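Local coordinates for protein kojibiose phosphorylase (Gut metagenome, PDB 6W0P) that is a phosphorylase of glycoside hydrolase family 65, with a beta-rich N-terminal domain, a helical central catalytic domain and a small C-terminal beta domain, at residues A[718-729]-A[744-752]; A[184-192]-A[201-212]. All coordinates share one frame; numbering follows the deposited sequence.

Contact 1: A[718-729]-A[744-752]; sequences VDKDNVIITKKT and LIDKLEIKR
Lys727 and Arg752 close the two ends of this antiparallel pair by gripping backbone carbonyls of the partner segment. Lys727 NZ donates to Asn731 O, its main acceptor outside the pair, and across the contact to Ile745 O at 2.8 Å. The chain bends at its last torsion (chi4 60°), which turns the ammonium toward Thr729 OG1 too. Four carbonyl or hydroxyl oxygens are thus gathered near one charge, though the bond to Thr729 O is weak. Leu744 and the Lys727 chain lie alongside with opposite headings, Leu744 CG 3.9 Å from Lys727 CE.

At the other end Arg752 NH1 meets Asp719 O at 2.7 Å, and this oxygen lies in the guanidinium plane. Ser696 OG is a second partner of NH1. Asp719 OD1 accepts from Asp721 N, an Asx turn, and from Asn722 N, an Asx motif, at the bend before strand 722-726.

Between these ends the strands pair in regular register. Val723 and Ile750 form one hydrogen-bonded pair, Ile725 and Leu748 the next. These four side chains share one face, where Ile725 CG2 reaches Leu744 CD2 at 3.5 Å. On the other face Ile724 lies alongside Lys747 and Glu749, whose charged ends form a salt bridge (NZ to OE1 3.0 Å).

Strand 747-751 is outermost in its sheet. Strand 712-718 flanks 722-726 on its other side, while Ile735 and Val737 of strand 733-737 pack on the apolar face.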
loop_
_atom_site.group_PDB
_atom_site.type_symbol
_atom_site.label_atom_id
_atom_site.label_comp_id
_atom_site.label_asym_id
_atom_site.label_seq_id
_atom_site.Cartn_x
_atom_site.Cartn_y
_atom_site.Cartn_z
ATOM N N VAL A 718 27.416 -16.821 -39.131
ATOM C CA VAL A 718 27.468 -18.181 -38.522
ATOM C C VAL A 718 26.533 -19.111 -39.305
ATOM O O VAL A 718 25.336 -18.823 -39.344
ATOM C CB VAL A 718 27.099 -18.115 -37.035
ATOM C CG1 VAL A 718 27.283 -19.460 -36.347
ATOM C CG2 VAL A 718 27.890 -17.026 -36.335
ATOM N N ASP A 719 27.079 -20.146 -39.950
ATOM C CA ASP A 719 26.288 -21.245 -40.589
ATOM C C ASP A 719 26.630 -22.556 -39.880
ATOM O O ASP A 719 27.217 -22.488 -38.778
ATOM C CB ASP A 719 26.447 -21.297 -42.116
ATOM C CG ASP A 719 27.824 -21.671 -42.643
ATOM O OD1 ASP A 719 28.565 -22.367 -41.943
ATOM O OD2 ASP A 719 28.149 -21.248 -43.756
ATOM N N LYS A 720 26.251 -23.701 -40.456
ATOM C CA LYS A 720 26.430 -25.024 -39.797
ATOM C C LYS A 720 27.938 -25.357 -39.709
ATOM O O LYS A 720 28.353 -25.904 -38.667
ATOM C CB LYS A 720 25.601 -26.100 -40.519
ATOM C CG LYS A 720 26.163 -26.594 -41.853
ATOM C CD LYS A 720 25.200 -27.411 -42.735
ATOM C CE LYS A 720 25.268 -28.906 -42.481
ATOM N NZ LYS A 720 24.309 -29.654 -43.330
ATOM N N ASP A 721 28.724 -24.996 -40.734
ATOM C CA ASP A 721 30.121 -25.470 -40.950
ATOM C C ASP A 721 31.150 -24.401 -40.567
ATOM O O ASP A 721 32.248 -24.795 -40.218
ATOM C CB ASP A 721 30.360 -25.837 -42.416
ATOM C CG ASP A 721 29.338 -26.816 -42.977
ATOM O OD1 ASP A 721 28.937 -27.742 -42.220
ATOM O OD2 ASP A 721 28.932 -26.636 -44.153
ATOM N N ASN A 722 30.816 -23.104 -40.650
ATOM C CA ASN A 722 31.814 -22.006 -40.573
ATOM C C ASN A 722 31.291 -20.798 -39.773
ATOM O O ASN A 722 30.082 -20.542 -39.735
ATOM C CB ASN A 722 32.276 -21.581 -41.970
ATOM C CG ASN A 722 33.201 -22.603 -42.600
ATOM O OD1 ASN A 722 32.824 -23.269 -43.555
ATOM N ND2 ASN A 722 34.392 -22.770 -42.049
ATOM N N VAL A 723 32.230 -20.128 -39.124
ATOM C CA VAL A 723 32.145 -18.737 -38.648
ATOM C C VAL A 723 33.025 -17.921 -39.581
ATOM O O VAL A 723 34.187 -18.243 -39.680
ATOM C CB VAL A 723 32.598 -18.624 -37.187
ATOM C CG1 VAL A 723 32.501 -17.197 -36.690
ATOM C CG2 VAL A 723 31.797 -19.561 -36.308
ATOM N N ILE A 724 32.447 -16.931 -40.251
ATOM C CA ILE A 724 33.163 -15.976 -41.131
ATOM C C ILE A 724 33.009 -14.607 -40.470
ATOM O O ILE A 724 31.849 -14.191 -40.197
ATOM C CB ILE A 724 32.595 -16.051 -42.573
ATOM C CG1 ILE A 724 32.728 -17.466 -43.138
ATOM C CG2 ILE A 724 33.221 -15.021 -43.512
ATOM C CD1 ILE A 724 31.716 -17.776 -44.233
ATOM N N ILE A 725 34.136 -13.960 -40.197
ATOM C CA ILE A 725 34.254 -12.643 -39.517
ATOM C C ILE A 725 35.012 -11.739 -40.481
ATOM O O ILE A 725 36.108 -12.180 -40.949
ATOM C CB ILE A 725 34.985 -12.777 -38.168
ATOM C CG1 ILE A 725 34.281 -13.754 -37.217
ATOM C CG2 ILE A 725 35.191 -11.419 -37.528
ATOM C CD1 ILE A 725 35.187 -14.331 -36.159
ATOM N N THR A 726 34.456 -10.560 -40.785
ATOM C CA THR A 726 35.042 -9.599 -41.746
ATOM C C THR A 726 35.063 -8.192 -41.140
ATOM O O THR A 726 34.193 -7.863 -40.299
ATOM C CB THR A 726 34.322 -9.644 -43.107
ATOM O OG1 THR A 726 32.902 -9.754 -42.933
ATOM C CG2 THR A 726 34.768 -10.802 -43.971
ATOM N N LYS A 727 36.016 -7.384 -41.598
ATOM C CA LYS A 727 36.062 -5.917 -41.398
ATOM C C LYS A 727 36.845 -5.270 -42.550
ATOM O O LYS A 727 37.569 -5.980 -43.259
ATOM C CB LYS A 727 36.650 -5.587 -40.016
ATOM C CG LYS A 727 38.158 -5.652 -39.871
ATOM C CD LYS A 727 38.653 -5.471 -38.460
ATOM C CE LYS A 727 40.147 -5.705 -38.363
ATOM N NZ LYS A 727 40.930 -4.781 -39.215
ATOM N N LYS A 728 36.735 -3.943 -42.675
ATOM C CA LYS A 728 37.369 -3.136 -43.756
ATOM C C LYS A 728 38.554 -2.332 -43.205
ATOM O O LYS A 728 39.294 -1.764 -44.009
ATOM C CB LYS A 728 36.327 -2.187 -44.367
ATOM C CG LYS A 728 35.067 -2.865 -44.884
ATOM C CD LYS A 728 35.317 -3.780 -46.054
ATOM C CE LYS A 728 34.658 -3.285 -47.321
ATOM N NZ LYS A 728 33.195 -3.490 -47.250
ATOM N N THR A 729 38.684 -2.208 -41.889
ATOM C CA THR A 729 39.805 -1.478 -41.267
ATOM C C THR A 729 41.091 -2.230 -41.613
ATOM O O THR A 729 41.028 -3.445 -41.880
ATOM C CB THR A 729 39.611 -1.299 -39.757
ATOM O OG1 THR A 729 39.228 -2.558 -39.211
ATOM C CG2 THR A 729 38.597 -0.223 -39.425
ATOM N N LEU A 744 42.602 -10.611 -36.553
ATOM C CA LEU A 744 41.725 -10.264 -37.699
ATOM C C LEU A 744 42.279 -9.018 -38.398
ATOM O O LEU A 744 42.556 -8.023 -37.732
ATOM C CB LEU A 744 40.315 -10.030 -37.165
ATOM C CG LEU A 744 39.310 -9.501 -38.168
ATOM C CD1 LEU A 744 39.174 -10.453 -39.344
ATOM C CD2 LEU A 744 37.966 -9.259 -37.488
ATOM N N ILE A 745 42.486 -9.091 -39.699
ATOM C CA ILE A 745 42.913 -7.909 -40.497
ATOM C C ILE A 745 41.779 -7.579 -41.473
ATOM O O ILE A 745 41.224 -6.487 -41.356
ATOM C CB ILE A 745 44.268 -8.166 -41.180
ATOM C CG1 ILE A 745 45.376 -8.330 -40.131
ATOM C CG2 ILE A 745 44.597 -7.052 -42.168
ATOM C CD1 ILE A 745 46.688 -8.928 -40.659
ATOM N N ASP A 746 41.415 -8.521 -42.349
ATOM C CA ASP A 746 40.312 -8.364 -43.337
ATOM C C ASP A 746 39.264 -9.465 -43.135
ATOM O O ASP A 746 38.068 -9.132 -43.091
ATOM C CB ASP A 746 40.872 -8.342 -44.753
ATOM C CG ASP A 746 41.645 -9.599 -45.133
ATOM O OD1 ASP A 746 42.337 -10.208 -44.259
ATOM O OD2 ASP A 746 41.529 -9.975 -46.297
ATOM N N LYS A 747 39.679 -10.716 -42.952
ATOM C CA LYS A 747 38.775 -11.888 -43.014
ATOM C C LYS A 747 39.331 -13.033 -42.173
ATOM O O LYS A 747 40.571 -13.300 -42.238
ATOM C CB LYS A 747 38.619 -12.302 -44.474
ATOM C CG LYS A 747 37.643 -13.426 -44.774
ATOM C CD LYS A 747 37.326 -13.469 -46.276
ATOM C CE LYS A 747 36.715 -14.766 -46.757
ATOM N NZ LYS A 747 35.336 -14.915 -46.232
ATOM N N LEU A 748 38.431 -13.666 -41.416
ATOM C CA LEU A 748 38.652 -14.934 -40.675
ATOM C C LEU A 748 37.571 -15.939 -41.102
ATOM O O LEU A 748 36.377 -15.597 -41.050
ATOM C CB LEU A 748 38.571 -14.641 -39.172
ATOM C CG LEU A 748 39.897 -14.519 -38.430
ATOM C CD1 LEU A 748 40.889 -13.624 -39.164
ATOM C CD2 LEU A 748 39.668 -13.992 -37.035
ATOM N N GLU A 749 37.981 -17.152 -41.455
ATOM C CA GLU A 749 37.080 -18.280 -41.815
ATOM C C GLU A 749 37.403 -19.414 -40.849
ATOM O O GLU A 749 38.476 -19.999 -41.021
ATOM C CB GLU A 749 37.339 -18.669 -43.272
ATOM C CG GLU A 749 36.154 -19.231 -44.019
ATOM C CD GLU A 749 36.208 -18.952 -45.522
ATOM O OE1 GLU A 749 36.160 -17.753 -45.925
ATOM O OE2 GLU A 749 36.334 -19.921 -46.294
ATOM N N ILE A 750 36.573 -19.643 -39.828
ATOM C CA ILE A 750 36.856 -20.649 -38.754
ATOM C C ILE A 750 35.856 -21.798 -38.878
ATOM O O ILE A 750 34.663 -21.511 -38.854
ATOM C CB ILE A 750 36.823 -19.992 -37.361
ATOM C CG1 ILE A 750 37.907 -18.920 -37.245
ATOM C CG2 ILE A 750 36.950 -21.030 -36.253
ATOM C CD1 ILE A 750 37.824 -18.101 -35.982
ATOM N N LYS A 751 36.342 -23.039 -39.010
ATOM C CA LYS A 751 35.501 -24.272 -39.031
ATOM C C LYS A 751 34.929 -24.505 -37.636
ATOM O O LYS A 751 35.600 -24.146 -36.668
ATOM C CB LYS A 751 36.281 -25.522 -39.460
ATOM C CG LYS A 751 36.678 -25.549 -40.925
ATOM C CD LYS A 751 37.238 -26.886 -41.381
ATOM C CE LYS A 751 38.591 -26.763 -42.051
ATOM N NZ LYS A 751 38.526 -25.914 -43.266
ATOM N N ARG A 752 33.745 -25.107 -37.543
ATOM C CA ARG A 752 33.059 -25.335 -36.243
ATOM C C ARG A 752 33.369 -26.759 -35.742
ATOM O O ARG A 752 33.128 -27.726 -36.459
ATOM C CB ARG A 752 31.574 -24.994 -36.423
ATOM C CG ARG A 752 31.325 -23.504 -36.654
ATOM C CD ARG A 752 29.876 -23.065 -36.632
ATOM N NE ARG A 752 29.218 -23.497 -35.403
ATOM C CZ ARG A 752 27.906 -23.619 -35.243
ATOM N NH1 ARG A 752 27.078 -23.287 -36.223
ATOM N NH2 ARG A 752 27.427 -24.068 -34.097
#

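Contact 2: A[184-192]-A[201-212]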
loop_
_atom_site.group_PDB
_atom_site.type_symbol
_atom_site.label_atom_id
_atom_site.label_comp_id
_atom_site.label_asym_id
_atom_site.label_seq_id
_atom_site.Cartn_x
_atom_site.Cartn_y
_atom_site.Cartn_z
ATOM N N CYS A 184 -7.018 16.978 -20.593
ATOM C CA CYS A 184 -6.038 17.720 -21.414
ATOM C C CYS A 184 -5.036 18.374 -20.466
ATOM O O CYS A 184 -5.480 19.004 -19.521
ATOM C CB CYS A 184 -6.702 18.787 -22.277
ATOM S SG CYS A 184 -5.524 19.632 -23.366
ATOM N N TYR A 185 -3.739 18.187 -20.702
ATOM C CA TYR A 185 -2.653 18.631 -19.789
ATOM C C TYR A 185 -1.975 19.877 -20.370
ATOM O O TYR A 185 -0.891 20.221 -19.909
ATOM C CB TYR A 185 -1.701 17.465 -19.491
ATOM C CG TYR A 185 -2.273 16.492 -18.488
ATOM C CD1 TYR A 185 -3.131 15.480 -18.889
ATOM C CD2 TYR A 185 -2.020 16.619 -17.127
ATOM C CE1 TYR A 185 -3.692 14.602 -17.973
ATOM C CE2 TYR A 185 -2.577 15.755 -16.198
ATOM C CZ TYR A 185 -3.417 14.743 -16.619
ATOM O OH TYR A 185 -3.980 13.878 -15.721
ATOM N N TRP A 186 -2.648 20.563 -21.293
ATOM C CA TRP A 186 -2.155 21.786 -21.980
ATOM C C TRP A 186 -3.081 22.976 -21.703
ATOM O O TRP A 186 -4.322 22.767 -21.724
ATOM C CB TRP A 186 -2.054 21.517 -23.480
ATOM C CG TRP A 186 -1.044 20.459 -23.789
ATOM C CD1 TRP A 186 -1.276 19.131 -23.988
ATOM C CD2 TRP A 186 0.375 20.635 -23.867
ATOM N NE1 TRP A 186 -0.097 18.477 -24.231
ATOM C CE2 TRP A 186 0.934 19.377 -24.162
ATOM C CE3 TRP A 186 1.227 21.734 -23.743
ATOM C CZ2 TRP A 186 2.303 19.193 -24.330
ATOM C CZ3 TRP A 186 2.582 21.552 -23.912
ATOM C CH2 TRP A 186 3.110 20.295 -24.200
ATOM N N ASN A 187 -2.505 24.160 -21.457
ATOM C CA ASN A 187 -3.235 25.458 -21.435
ATOM C C ASN A 187 -2.891 26.247 -22.703
ATOM O O ASN A 187 -1.728 26.166 -23.178
ATOM C CB ASN A 187 -2.910 26.312 -20.203
ATOM C CG ASN A 187 -3.453 25.725 -18.919
ATOM O OD1 ASN A 187 -4.572 25.230 -18.899
ATOM N ND2 ASN A 187 -2.655 25.738 -17.859
ATOM N N ARG A 188 -3.849 27.041 -23.178
ATOM C CA ARG A 188 -3.719 27.921 -24.362
ATOM C C ARG A 188 -2.619 28.965 -24.118
ATOM O O ARG A 188 -2.498 29.470 -22.984
ATOM C CB ARG A 188 -5.089 28.556 -24.621
ATOM C CG ARG A 188 -5.070 29.794 -25.501
ATOM C CD ARG A 188 -6.454 30.397 -25.688
ATOM N NE ARG A 188 -6.693 30.783 -27.077
ATOM C CZ ARG A 188 -7.870 31.133 -27.603
ATOM N NH1 ARG A 188 -8.972 31.182 -26.869
ATOM N NH2 ARG A 188 -7.939 31.438 -28.886
ATOM N N VAL A 189 -1.852 29.307 -25.148
ATOM C CA VAL A 189 -1.040 30.561 -25.154
ATOM C C VAL A 189 -1.511 31.393 -26.343
ATOM O O VAL A 189 -2.184 32.399 -26.097
ATOM C CB VAL A 189 0.476 30.297 -25.203
ATOM C CG1 VAL A 189 1.271 31.596 -25.244
ATOM C CG2 VAL A 189 0.927 29.420 -24.039
ATOM N N LYS A 190 -1.241 30.940 -27.571
ATOM C CA LYS A 190 -1.557 31.701 -28.805
ATOM C C LYS A 190 -1.892 30.751 -29.965
ATOM O O LYS A 190 -1.280 29.659 -30.036
ATOM C CB LYS A 190 -0.366 32.605 -29.146
ATOM C CG LYS A 190 -0.677 33.774 -30.066
ATOM C CD LYS A 190 -1.611 34.825 -29.465
ATOM C CE LYS A 190 -1.699 36.052 -30.350
ATOM N NZ LYS A 190 -2.366 37.185 -29.670
ATOM N N GLU A 191 -2.834 31.161 -30.826
ATOM C CA GLU A 191 -3.041 30.613 -32.195
ATOM C C GLU A 191 -2.707 31.731 -33.191
ATOM O O GLU A 191 -2.932 32.884 -32.838
ATOM C CB GLU A 191 -4.465 30.079 -32.353
ATOM C CG GLU A 191 -4.827 29.046 -31.301
ATOM C CD GLU A 191 -5.395 29.633 -30.019
ATOM O OE1 GLU A 191 -5.851 30.777 -30.055
ATOM O OE2 GLU A 191 -5.395 28.940 -28.989
ATOM N N PHE A 192 -2.135 31.424 -34.356
ATOM C CA PHE A 192 -1.642 32.466 -35.290
ATOM C C PHE A 192 -1.588 31.939 -36.716
ATOM O O PHE A 192 -1.339 30.728 -36.917
ATOM C CB PHE A 192 -0.240 32.938 -34.895
ATOM C CG PHE A 192 0.774 31.835 -34.725
ATOM C CD1 PHE A 192 1.513 31.374 -35.804
ATOM C CD2 PHE A 192 0.992 31.268 -33.479
ATOM C CE1 PHE A 192 2.437 30.352 -35.644
ATOM C CE2 PHE A 192 1.918 30.244 -33.318
ATOM C CZ PHE A 192 2.633 29.785 -34.403
ATOM N N THR A 201 0.929 27.811 -29.912
ATOM C CA THR A 201 1.884 27.710 -28.792
ATOM C C THR A 201 1.069 27.372 -27.551
ATOM O O THR A 201 0.056 28.078 -27.294
ATOM C CB THR A 201 2.681 28.999 -28.580
ATOM O OG1 THR A 201 3.465 29.225 -29.753
ATOM C CG2 THR A 201 3.580 28.922 -27.366
ATOM N N VAL A 202 1.473 26.326 -26.834
ATOM C CA VAL A 202 0.741 25.831 -25.640
ATOM C C VAL A 202 1.749 25.679 -24.508
ATOM O O VAL A 202 2.966 25.675 -24.780
ATOM C CB VAL A 202 -0.003 24.516 -25.933
ATOM C CG1 VAL A 202 -1.236 24.754 -26.778
ATOM C CG2 VAL A 202 0.897 23.479 -26.590
ATOM N N LYS A 203 1.238 25.565 -23.290
ATOM C CA LYS A 203 2.051 25.390 -22.077
ATOM C C LYS A 203 1.394 24.313 -21.216
ATOM O O LYS A 203 0.151 24.233 -21.222
ATOM C CB LYS A 203 2.169 26.725 -21.340
ATOM C CG LYS A 203 3.153 26.726 -20.181
ATOM C CD LYS A 203 3.323 28.106 -19.572
ATOM C CE LYS A 203 4.205 28.102 -18.340
ATOM N NZ LYS A 203 4.734 29.459 -18.042
ATOM N N THR A 204 2.217 23.520 -20.526
ATOM C CA THR A 204 1.773 22.441 -19.608
ATOM C C THR A 204 1.181 23.086 -18.359
ATOM O O THR A 204 1.586 24.220 -18.054
ATOM C CB THR A 204 2.932 21.514 -19.246
ATOM O OG1 THR A 204 3.959 22.304 -18.645
ATOM C CG2 THR A 204 3.480 20.785 -20.455
ATOM N N LEU A 205 0.313 22.350 -17.661
ATOM C CA LEU A 205 -0.461 22.815 -16.483
ATOM C C LEU A 205 0.496 23.373 -15.427
ATOM O O LEU A 205 0.220 24.460 -14.919
ATOM C CB LEU A 205 -1.250 21.644 -15.888
ATOM C CG LEU A 205 -2.204 20.892 -16.824
ATOM C CD1 LEU A 205 -3.101 19.942 -16.038
ATOM C CD2 LEU A 205 -3.063 21.856 -17.632
ATOM N N THR A 206 1.580 22.640 -15.133
ATOM C CA THR A 206 2.412 22.804 -13.910
ATOM C C THR A 206 3.909 22.849 -14.231
ATOM O O THR A 206 4.611 23.649 -13.580
ATOM C CB THR A 206 2.061 21.693 -12.912
ATOM O OG1 THR A 206 1.030 22.288 -12.119
ATOM C CG2 THR A 206 3.201 21.212 -12.040
ATOM N N THR A 207 4.385 22.029 -15.178
ATOM C CA THR A 207 5.824 21.674 -15.302
ATOM C C THR A 207 6.603 22.786 -16.002
ATOM O O THR A 207 7.815 22.619 -16.181
ATOM C CB THR A 207 5.960 20.322 -15.999
ATOM O OG1 THR A 207 5.405 20.413 -17.312
ATOM C CG2 THR A 207 5.269 19.237 -15.206
ATOM N N ASN A 208 5.926 23.864 -16.403
ATOM C CA ASN A 208 6.547 25.079 -17.001
ATOM C C ASN A 208 7.144 24.704 -18.363
ATOM O O ASN A 208 8.220 25.220 -18.716
ATOM C CB ASN A 208 7.581 25.718 -16.062
ATOM C CG ASN A 208 7.366 27.210 -15.919
ATOM O OD1 ASN A 208 6.364 27.628 -15.329
ATOM N ND2 ASN A 208 8.289 28.010 -16.443
ATOM N N GLN A 209 6.472 23.829 -19.103
ATOM C CA GLN A 209 6.944 23.375 -20.433
ATOM C C GLN A 209 6.026 23.945 -21.507
ATOM O O GLN A 209 4.791 23.969 -21.295
ATOM C CB GLN A 209 7.010 21.856 -20.496
ATOM C CG GLN A 209 8.008 21.284 -19.505
ATOM C CD GLN A 209 8.079 19.786 -19.658
ATOM O OE1 GLN A 209 7.047 19.119 -19.808
ATOM N NE2 GLN A 209 9.300 19.261 -19.642
ATOM N N THR A 210 6.632 24.361 -22.610
ATOM C CA THR A 210 5.955 24.995 -23.761
ATOM C C THR A 210 6.307 24.243 -25.046
ATOM O O THR A 210 7.394 23.617 -25.113
ATOM C CB THR A 210 6.334 26.477 -23.883
ATOM O OG1 THR A 210 7.701 26.554 -24.301
ATOM C CG2 THR A 210 6.109 27.235 -22.592
ATOM N N LEU A 211 5.404 24.338 -26.019
ATOM C CA LEU A 211 5.548 23.728 -27.350
ATOM C C LEU A 211 4.941 24.680 -28.386
ATOM O O LEU A 211 3.844 25.204 -28.126
ATOM C CB LEU A 211 4.808 22.391 -27.291
ATOM C CG LEU A 211 4.690 21.639 -28.608
ATOM C CD1 LEU A 211 4.600 20.141 -28.347
ATOM C CD2 LEU A 211 3.490 22.120 -29.410
ATOM N N THR A 212 5.606 24.862 -29.525
ATOM C CA THR A 212 5.034 25.543 -30.715
ATOM C C THR A 212 4.942 24.522 -31.841
ATOM O O THR A 212 5.974 23.901 -32.165
ATOM C CB THR A 212 5.839 26.780 -31.134
ATOM O OG1 THR A 212 5.691 27.741 -30.096
ATOM C CG2 THR A 212 5.354 27.391 -32.430
HETATM O O HOH W 1 -2.932 27.611 -27.845
#
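Backbone hydrogen bonds join Asn187 and Lys203 in both directions, and the bond from Asn187 N to Lys203 O is short and nearly straight (2.7 Å, 171°). Lys190 and Thr201 are paired in the same two-way manner. Thr201 O also takes a weak bond from Val189 N. Tyr185 O receives a weak bond from Leu205 N at the far end.

Val189 and Lys190 therefore both face Thr201, which makes a classic beta bulge. It lies in the hairpin of strands 186-194 and 197-204, at one margin of the large antiparallel sheet of the N-terminal domain. Val189 CB lies 4.0 Å from Thr201 CG2.

Apolar contacts centre on Trp186. Thr204 CG2 sits over the face of its six-membered ring in a CH-pi contact, 4.0 Å from the centroid. The Val202 side chain stands roughly perpendicular to that of Trp186, its CG2 3.4 Å from Trp186 CE3. Leu211 CB approaches CH2 from the adjoining strand. Leu205 CD1 touches Tyr185 CD2 at 3.7 Å. The Phe192 torsion (chi1 53°) carries its ring toward Thr201 and Thr212, and the ring edge meets Thr201 OG1 and Thr212 CG2.

Among polar and charged links, Trp186 NE1 bonds to Asn87 O, and Arg267 makes a cation-pi contact with Phe192. A salt bridge within 184-192 joins Arg188 and Glu191. Across the contact a water lies between Glu191 OE2 and Thr201 O, 3.1 Å from Thr201 O.

Overall arrangement
Contacts 1 and 2 lie on opposite sides of the chain's centre. Their centres are 56 Å apart, and their nearest atoms about 40 Å, so they do not touch. In sequence contact 2 comes first, and contact 1 follows much later. Contact 2 falls in the family 65 N-terminal domain. In contact 1, residues 718-729 fall in the C-terminal domain, and 744-752 include the last modelled residue. Each contact takes in an outermost strand of its own sheet, 747-751 in contact 1 and 186-194 in contact 2, and the two sheets are different ones. Neither touches the other chain of the assembly.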